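Local coordinates for actin binding protein family protein (Entamoeba histolytica HM-1:IMSS, PDB 6K2F) that probably sequesters actin monomers and so restrains filament assembly, the deposited chain being an ADF-homology domain from the N-terminal part of twinfilin, at residues F23-I28 with N34-E39; T68-D73 with G77-L82; S100-F105 with E117-V122. One frame throughout, in Å; residues are numbered along the deposited sequence.

Interaction 1. Residues F23-I28 with N34-E39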
# COMPACT_ATOMS: atom_id res chain seq x y z
N PHE A 23 0.29 -2.71 -6.44
CA PHE A 23 0.26 -3.15 -7.85
C PHE A 23 1.08 -4.41 -8.09
O PHE A 23 1.96 -4.75 -7.32
CB PHE A 23 0.64 -2.00 -8.78
CG PHE A 23 2.05 -1.48 -8.74
CD1 PHE A 23 3.08 -2.13 -9.39
CD2 PHE A 23 2.30 -0.23 -8.21
CE1 PHE A 23 4.33 -1.56 -9.47
CE2 PHE A 23 3.56 0.34 -8.29
CZ PHE A 23 4.57 -0.32 -8.92
N ILE A 24 0.73 -5.03 -9.20
CA ILE A 24 1.39 -6.26 -9.71
C ILE A 24 1.84 -5.96 -11.12
O ILE A 24 1.03 -5.53 -11.93
CB ILE A 24 0.44 -7.46 -9.68
CG1 ILE A 24 -0.09 -7.72 -8.27
CG2 ILE A 24 1.14 -8.68 -10.27
CD1 ILE A 24 -1.30 -8.65 -8.23
N GLN A 25 3.12 -6.11 -11.39
CA GLN A 25 3.65 -6.01 -12.76
C GLN A 25 3.63 -7.42 -13.33
O GLN A 25 4.00 -8.36 -12.57
CB GLN A 25 5.06 -5.46 -12.80
CG GLN A 25 5.58 -5.25 -14.22
CD GLN A 25 6.95 -4.64 -14.17
OE1 GLN A 25 7.72 -4.87 -13.25
NE2 GLN A 25 7.26 -3.85 -15.18
N ALA A 26 3.16 -7.56 -14.56
CA ALA A 26 3.09 -8.89 -15.19
C ALA A 26 3.67 -8.81 -16.60
O ALA A 26 3.56 -7.77 -17.24
CB ALA A 26 1.67 -9.39 -15.20
N THR A 27 4.26 -9.90 -17.07
CA THR A 27 4.75 -10.00 -18.46
C THR A 27 4.31 -11.33 -19.04
O THR A 27 4.01 -12.27 -18.29
CB THR A 27 6.28 -9.85 -18.58
OG1 THR A 27 6.92 -10.88 -17.84
CG2 THR A 27 6.76 -8.51 -18.08
N ILE A 28 4.34 -11.41 -20.36
CA ILE A 28 4.02 -12.67 -21.07
C ILE A 28 5.31 -13.50 -21.13
O ILE A 28 6.31 -13.06 -21.73
CB ILE A 28 3.42 -12.35 -22.45
CG1 ILE A 28 2.17 -11.49 -22.29
CG2 ILE A 28 3.15 -13.64 -23.22
CD1 ILE A 28 1.54 -11.00 -23.59
N ASN A 34 2.61 -13.84 -16.40
CA ASN A 34 3.29 -14.21 -15.14
C ASN A 34 3.57 -12.95 -14.33
O ASN A 34 3.84 -11.89 -14.91
CB ASN A 34 4.59 -14.96 -15.40
CG ASN A 34 4.37 -16.34 -15.97
OD1 ASN A 34 3.24 -16.73 -16.25
ND2 ASN A 34 5.43 -17.11 -16.12
N ILE A 35 3.59 -13.10 -13.01
CA ILE A 35 4.04 -12.04 -12.07
C ILE A 35 5.50 -11.74 -12.38
O ILE A 35 6.33 -12.70 -12.43
CB ILE A 35 3.90 -12.49 -10.61
CG1 ILE A 35 2.46 -12.82 -10.23
CG2 ILE A 35 4.50 -11.44 -9.69
CD1 ILE A 35 2.37 -13.73 -9.04
N LYS A 36 5.80 -10.46 -12.60
CA LYS A 36 7.18 -9.95 -12.73
C LYS A 36 7.63 -9.34 -11.41
O LYS A 36 8.79 -9.54 -11.01
CB LYS A 36 7.27 -8.92 -13.85
CG LYS A 36 8.67 -8.40 -14.12
CD LYS A 36 9.52 -9.34 -14.94
CE LYS A 36 10.89 -8.76 -15.24
NZ LYS A 36 10.82 -7.50 -16.01
N ALA A 37 6.73 -8.59 -10.76
CA ALA A 37 7.07 -7.85 -9.54
C ALA A 37 5.79 -7.45 -8.83
O ALA A 37 4.73 -7.36 -9.49
CB ALA A 37 7.87 -6.61 -9.88
N ILE A 38 5.90 -7.27 -7.52
CA ILE A 38 4.77 -6.82 -6.67
C ILE A 38 5.26 -5.62 -5.86
O ILE A 38 6.33 -5.73 -5.24
CB ILE A 38 4.29 -7.95 -5.77
CG1 ILE A 38 3.88 -9.18 -6.59
CG2 ILE A 38 3.18 -7.44 -4.87
CD1 ILE A 38 3.90 -10.45 -5.79
N GLU A 39 4.48 -4.55 -5.84
CA GLU A 39 4.78 -3.33 -5.06
C GLU A 39 3.72 -3.18 -3.96
O GLU A 39 2.52 -3.06 -4.30
CB GLU A 39 4.78 -2.11 -5.98
CG GLU A 39 4.94 -0.79 -5.25
CD GLU A 39 6.16 -0.68 -4.35
OE1 GLU A 39 7.30 -0.85 -4.87
OE2 GLU A 39 5.98 -0.43 -3.14
O HOH W 1 6.97 -12.04 -15.54
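Phe23 and Glu39 face each other at one end of an antiparallel beta hairpin that contributes two strands, 23-29 and 32-39, to the central sheet of the ADF-homology domain. Glu39 lays its aliphatic stem over the Phe23 ring: CB sits 3.4 Å from the ring centroid, only 11° off the normal, a CH-pi contact over the face. The ring reaches this place because CG of Phe23 stands between the backbone N and the carbonyl carbon (chi1 67°), folding the phenyl group back over its partner strand. Beyond CG, Glu39 bends away, and its carboxylate is held by Tyr55 OH and the backbone N of Gly41.

On the same face, Gln25 runs extended beside Lys36, both chains pointing the same way; Gln25 OE1 lies 3.8 Å from Lys36 CG and equally far from Ala37 CB. The NE2 end of Gln25 is fixed by Tyr55 O and Ser62 OG. The opposite face carries Ile24 and Ile38, which pack on helix 6-18 through Met15.

Between Gln25 and Ala26 the register slips by one residue, giving a classic bulge in which Lys36 and Ala37 both face Gln25. Gln25 O therefore accepts two amides, a short bond from Lys36 N (2.8 Å) and a longer one from Ala37 N (3.3 Å), both from the same face of its carbonyl plane. Past the bulge, Thr27 and Asn34 exchange two backbone bonds, and one water joins them, lying 2.6 Å from Thr27 OG1 and donating to Asn34 O.

Interaction 2. Residues T68-D73 with G77-L82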
# COMPACT_ATOMS: atom_id res chain seq x y z
N THR A 68 -6.91 0.89 -7.20
CA THR A 68 -7.45 2.22 -6.85
C THR A 68 -7.88 2.22 -5.38
O THR A 68 -7.78 1.18 -4.70
CB THR A 68 -8.63 2.65 -7.73
OG1 THR A 68 -9.82 1.95 -7.33
CG2 THR A 68 -8.35 2.44 -9.20
N GLU A 69 -8.43 3.35 -4.91
CA GLU A 69 -9.02 3.46 -3.55
C GLU A 69 -10.52 3.19 -3.56
O GLU A 69 -11.15 3.29 -2.49
CB GLU A 69 -8.76 4.86 -3.00
CG GLU A 69 -7.31 5.11 -2.65
CD GLU A 69 -6.74 4.09 -1.68
OE1 GLU A 69 -7.33 3.92 -0.60
OE2 GLU A 69 -5.78 3.43 -2.05
N THR A 70 -11.10 2.88 -4.72
CA THR A 70 -12.55 2.67 -4.86
C THR A 70 -12.83 1.19 -4.63
O THR A 70 -12.20 0.35 -5.27
CB THR A 70 -13.05 3.19 -6.21
OG1 THR A 70 -12.86 4.60 -6.19
CG2 THR A 70 -14.51 2.88 -6.45
N ARG A 71 -13.73 0.89 -3.70
CA ARG A 71 -14.12 -0.52 -3.45
C ARG A 71 -15.01 -1.02 -4.61
O ARG A 71 -15.69 -0.21 -5.26
CB ARG A 71 -14.78 -0.66 -2.08
CG ARG A 71 -13.82 -0.45 -0.91
CD ARG A 71 -12.82 -1.57 -0.71
NE ARG A 71 -13.46 -2.82 -0.33
CZ ARG A 71 -13.77 -3.18 0.91
NH1 ARG A 71 -13.51 -2.38 1.93
NH2 ARG A 71 -14.35 -4.35 1.13
N ASP A 72 -14.95 -2.32 -4.85
CA ASP A 72 -15.79 -3.06 -5.83
C ASP A 72 -16.73 -3.98 -5.05
O ASP A 72 -16.26 -5.02 -4.53
CB ASP A 72 -14.92 -3.84 -6.81
CG ASP A 72 -15.70 -4.57 -7.89
OD1 ASP A 72 -16.95 -4.41 -7.93
OD2 ASP A 72 -15.06 -5.28 -8.69
N ASP A 73 -18.01 -3.61 -4.96
CA ASP A 73 -19.01 -4.37 -4.17
C ASP A 73 -19.13 -5.80 -4.72
O ASP A 73 -19.33 -6.73 -3.92
CB ASP A 73 -20.35 -3.65 -4.10
CG ASP A 73 -20.32 -2.40 -3.23
OD1 ASP A 73 -19.72 -2.46 -2.13
OD2 ASP A 73 -20.87 -1.38 -3.67
N GLY A 77 -13.80 -6.38 -3.04
CA GLY A 77 -12.41 -5.95 -3.19
C GLY A 77 -12.36 -4.51 -3.67
O GLY A 77 -13.08 -3.69 -3.11
N TYR A 78 -11.59 -4.26 -4.71
CA TYR A 78 -11.31 -2.90 -5.22
C TYR A 78 -11.51 -2.85 -6.73
O TYR A 78 -11.42 -3.88 -7.42
CB TYR A 78 -9.87 -2.52 -4.87
CG TYR A 78 -9.65 -2.04 -3.47
CD1 TYR A 78 -9.87 -0.71 -3.16
CD2 TYR A 78 -9.21 -2.87 -2.45
CE1 TYR A 78 -9.63 -0.20 -1.90
CE2 TYR A 78 -8.95 -2.37 -1.18
CZ TYR A 78 -9.18 -1.04 -0.90
OH TYR A 78 -8.94 -0.48 0.35
N LYS A 79 -11.69 -1.64 -7.24
CA LYS A 79 -11.51 -1.31 -8.68
C LYS A 79 -10.02 -1.09 -8.95
O LYS A 79 -9.30 -0.60 -8.08
CB LYS A 79 -12.32 -0.07 -9.02
CG LYS A 79 -13.83 -0.25 -8.92
CD LYS A 79 -14.45 -0.52 -10.23
CE LYS A 79 -15.95 -0.72 -10.20
NZ LYS A 79 -16.43 -1.10 -11.55
N TRP A 80 -9.57 -1.47 -10.14
CA TRP A 80 -8.15 -1.42 -10.55
C TRP A 80 -8.00 -0.62 -11.85
O TRP A 80 -8.99 -0.42 -12.56
CB TRP A 80 -7.62 -2.84 -10.76
CG TRP A 80 -7.59 -3.67 -9.51
CD1 TRP A 80 -8.65 -4.14 -8.80
CD2 TRP A 80 -6.41 -4.10 -8.82
NE1 TRP A 80 -8.21 -4.84 -7.71
CE2 TRP A 80 -6.84 -4.84 -7.69
CE3 TRP A 80 -5.04 -4.01 -9.07
CZ2 TRP A 80 -5.95 -5.45 -6.82
CZ3 TRP A 80 -4.16 -4.62 -8.22
CH2 TRP A 80 -4.60 -5.32 -7.09
N LEU A 81 -6.77 -0.19 -12.11
CA LEU A 81 -6.34 0.28 -13.43
C LEU A 81 -5.54 -0.84 -14.09
O LEU A 81 -4.73 -1.49 -13.41
CB LEU A 81 -5.45 1.51 -13.31
CG LEU A 81 -5.94 2.61 -12.38
CD1 LEU A 81 -4.87 3.68 -12.26
CD2 LEU A 81 -7.26 3.16 -12.86
N LEU A 82 -5.76 -1.02 -15.38
CA LEU A 82 -4.86 -1.86 -16.19
C LEU A 82 -3.95 -0.90 -16.95
O LEU A 82 -4.46 -0.16 -17.80
CB LEU A 82 -5.67 -2.74 -17.14
CG LEU A 82 -4.81 -3.55 -18.12
CD1 LEU A 82 -3.80 -4.43 -17.40
CD2 LEU A 82 -5.70 -4.37 -19.03
O HOH W 2 -12.60 -6.33 -7.90
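Arg71 arches over Tyr78 in an antiparallel beta hairpin of short strand 71-72 and strand 77-85, with Asp72 and Gly77 as its hydrogen-bonded pair. Arg71 CD sits above the centre of the Tyr78 ring, 3.7 Å from its centroid, in a CH-pi contact. Arg71 CZ, 5.6 Å from the Tyr78 ring centroid, adds at most a weak cation-pi attraction; Arg67 makes another cation-pi contact with this ring. Bends at chi2 and chi3 (-71° and -65°) curl the arginine back, and Arg71 NE donates to Gly77 O at 2.9 Å with the oxygen close to the guanidinium plane. Asp72 N reaches the same oxygen from the opposite face of the carbonyl plane, both donors lying well out of that plane.

At the other end Lys79 O is gripped twice by one residue: Thr68 N approaches in the carbonyl plane, whereas Thr68 OG1 donates from above it at 2.7 Å. OG1 also accepts from Thr70 N, forming an ST turn where the chain rounds the corner at Glu69 and Thr70. Thr70 O in turn takes Lys79 N at 2.8 Å, and the methyl CG2 of Thr68 rests against Leu81 CD2 (3.9 Å).

Further out, Ser112 OG holds Asp72 OD2 and Ser112 O receives Lys79 NZ. Asn16 OD1 accepts both Tyr78 N and Trp80 NE1, tying the hairpin to helix 6-18, while Met96 of the second subunit packs on Arg71 and Tyr78.

Most of the grip is hydrogen bonding to backbone carbonyls: two doubly used carbonyls of strand 77-85 hold the chain before and after the corner, at Thr68 and at Arg71 and Asp72.

Interaction 3. Residues S100-F105 with E117-V122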
# COMPACT_ATOMS: atom_id res chain seq x y z
N SER A 100 -3.32 -7.38 -27.98
CA SER A 100 -4.47 -8.33 -28.09
C SER A 100 -4.74 -9.01 -26.74
O SER A 100 -5.90 -9.36 -26.46
CB SER A 100 -4.26 -9.34 -29.18
OG SER A 100 -3.17 -10.19 -28.87
N THR A 101 -3.71 -9.20 -25.91
CA THR A 101 -3.81 -9.95 -24.62
C THR A 101 -4.36 -9.03 -23.51
O THR A 101 -4.83 -9.57 -22.48
CB THR A 101 -2.46 -10.60 -24.29
OG1 THR A 101 -2.13 -11.50 -25.35
CG2 THR A 101 -2.45 -11.30 -22.95
N LYS A 102 -4.38 -7.70 -23.70
CA LYS A 102 -4.99 -6.76 -22.72
C LYS A 102 -6.38 -7.23 -22.31
O LYS A 102 -6.73 -7.11 -21.12
CB LYS A 102 -5.16 -5.35 -23.29
CG LYS A 102 -3.93 -4.45 -23.29
CD LYS A 102 -4.29 -3.00 -23.55
CE LYS A 102 -4.77 -2.74 -24.96
NZ LYS A 102 -5.00 -1.29 -25.21
N ALA A 103 -7.19 -7.71 -23.25
CA ALA A 103 -8.61 -8.03 -23.02
C ALA A 103 -8.72 -9.23 -22.07
O ALA A 103 -9.79 -9.40 -21.45
CB ALA A 103 -9.32 -8.31 -24.33
N ARG A 104 -7.65 -10.03 -21.95
CA ARG A 104 -7.70 -11.26 -21.13
C ARG A 104 -7.89 -10.86 -19.65
O ARG A 104 -8.46 -11.66 -18.92
CB ARG A 104 -6.45 -12.12 -21.33
CG ARG A 104 -6.72 -13.61 -21.15
CD ARG A 104 -7.47 -14.21 -22.33
NE ARG A 104 -6.68 -14.08 -23.55
CZ ARG A 104 -6.96 -13.29 -24.58
NH1 ARG A 104 -8.05 -12.54 -24.58
NH2 ARG A 104 -6.15 -13.25 -25.63
N PHE A 105 -7.45 -9.68 -19.21
CA PHE A 105 -7.56 -9.29 -17.78
C PHE A 105 -9.03 -9.19 -17.39
O PHE A 105 -9.43 -9.82 -16.39
CB PHE A 105 -6.76 -8.03 -17.47
CG PHE A 105 -5.27 -8.26 -17.53
CD1 PHE A 105 -4.59 -8.81 -16.45
CD2 PHE A 105 -4.54 -7.95 -18.67
CE1 PHE A 105 -3.23 -9.05 -16.51
CE2 PHE A 105 -3.18 -8.19 -18.72
CZ PHE A 105 -2.52 -8.74 -17.64
N GLU A 117 -8.61 1.10 -18.50
CA GLU A 117 -7.47 0.44 -19.17
C GLU A 117 -6.70 1.56 -19.85
O GLU A 117 -7.29 2.22 -20.74
CB GLU A 117 -7.99 -0.65 -20.09
CG GLU A 117 -8.82 -1.70 -19.34
CD GLU A 117 -9.22 -2.89 -20.20
OE1 GLU A 117 -8.81 -2.92 -21.37
OE2 GLU A 117 -9.95 -3.78 -19.70
N ILE A 118 -5.45 1.75 -19.49
CA ILE A 118 -4.59 2.87 -19.94
C ILE A 118 -3.44 2.31 -20.78
O ILE A 118 -2.53 1.66 -20.23
CB ILE A 118 -4.09 3.72 -18.77
CG1 ILE A 118 -5.25 4.22 -17.92
CG2 ILE A 118 -3.24 4.87 -19.29
CD1 ILE A 118 -4.84 4.97 -16.69
N HIS A 119 -3.50 2.57 -22.08
CA HIS A 119 -2.44 2.15 -23.03
C HIS A 119 -1.42 3.28 -23.12
O HIS A 119 -1.82 4.42 -23.36
CB HIS A 119 -3.09 1.81 -24.37
CG HIS A 119 -2.13 1.40 -25.43
ND1 HIS A 119 -2.06 0.10 -25.88
CD2 HIS A 119 -1.24 2.12 -26.15
CE1 HIS A 119 -1.14 0.03 -26.84
NE2 HIS A 119 -0.62 1.25 -27.02
N GLY A 120 -0.15 3.00 -22.87
CA GLY A 120 0.91 4.02 -22.94
C GLY A 120 2.11 3.47 -23.68
O GLY A 120 2.26 2.24 -23.72
N THR A 121 2.90 4.33 -24.30
CA THR A 121 4.06 3.89 -25.13
C THR A 121 5.37 4.42 -24.57
O THR A 121 6.41 4.02 -25.09
CB THR A 121 3.86 4.29 -26.59
OG1 THR A 121 3.96 5.72 -26.69
CG2 THR A 121 2.52 3.81 -27.13
N VAL A 122 5.31 5.32 -23.60
CA VAL A 122 6.53 5.93 -22.98
C VAL A 122 6.27 5.99 -21.47
O VAL A 122 5.09 6.00 -21.05
CB VAL A 122 6.83 7.31 -23.57
CG1 VAL A 122 7.22 7.25 -25.03
CG2 VAL A 122 5.65 8.23 -23.43
O HOH W 3 -8.84 -6.28 -19.83
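A sparse surface contact, Lys102 with His119, bridges the junction of helices 92-101 and 103-109 to strand 114-120. Its two segments stand well apart, with 8.4 Å between the CA atoms of Lys102 and Glu117, and one long side chain spans the gap. Lys102 meets His119 at about a right angle. Its ammonium comes to the edge of the imidazole, near the ring plane, and Lys102 NZ donates a weak hydrogen bond to His119 ND1 at 3.3 Å. The lysine chain is extended except for a bend at chi3 (-69°), while the His119 ring, with CG opposite the backbone N (chi1 179°), is carried out to meet the ammonium; His119 CB lies 3.7 Å from Lys102 NZ.

A water makes a second link. It donates to Lys102 O (2.6 Å) and to Glu117 OE2 (2.7 Å), so the backbone at the helix junction is coupled to the strand through a carboxylate. The other oxygen of that group, Glu117 OE1, forms a salt bridge with Arg106 from helix 103-109. Lys102 NZ remains 5.6 Å from Glu117 OE1, a separation at which opposite charges could still attract but are not in contact.

Beneath these polar groups, Lys102 touches Ala84 and Tyr63, and Phe105 touches Leu65 and Leu82 and meets Tyr63 edge-to-face. Strand 114-120 pairs in parallel with strand 77-85, and the intervening helices pass over the sheet: a right-handed beta-alpha-beta crossover, as in other ADF-homology domains.

The three contacts follow one another along the chain and all reach the same mixed sheet. Interaction 1 and interaction 2 have centres 18 Å apart and do not touch; strand 62-68 lies between their hairpins, pairing with 23-29 and with 77-85. Interaction 3 lies 14 Å from interaction 1 and 17 Å from interaction 2, centre to centre, and touches both. Ile28 packs on Thr101, while Leu82 contacts Lys102, Phe105 and Glu117 and its carbonyl probably accepts a hydrogen bond from Ile118 N. Two hairpins and a helix-to-strand bridge thus belong to one compact ADF-homology domain, whose parent protein probably binds actin monomers.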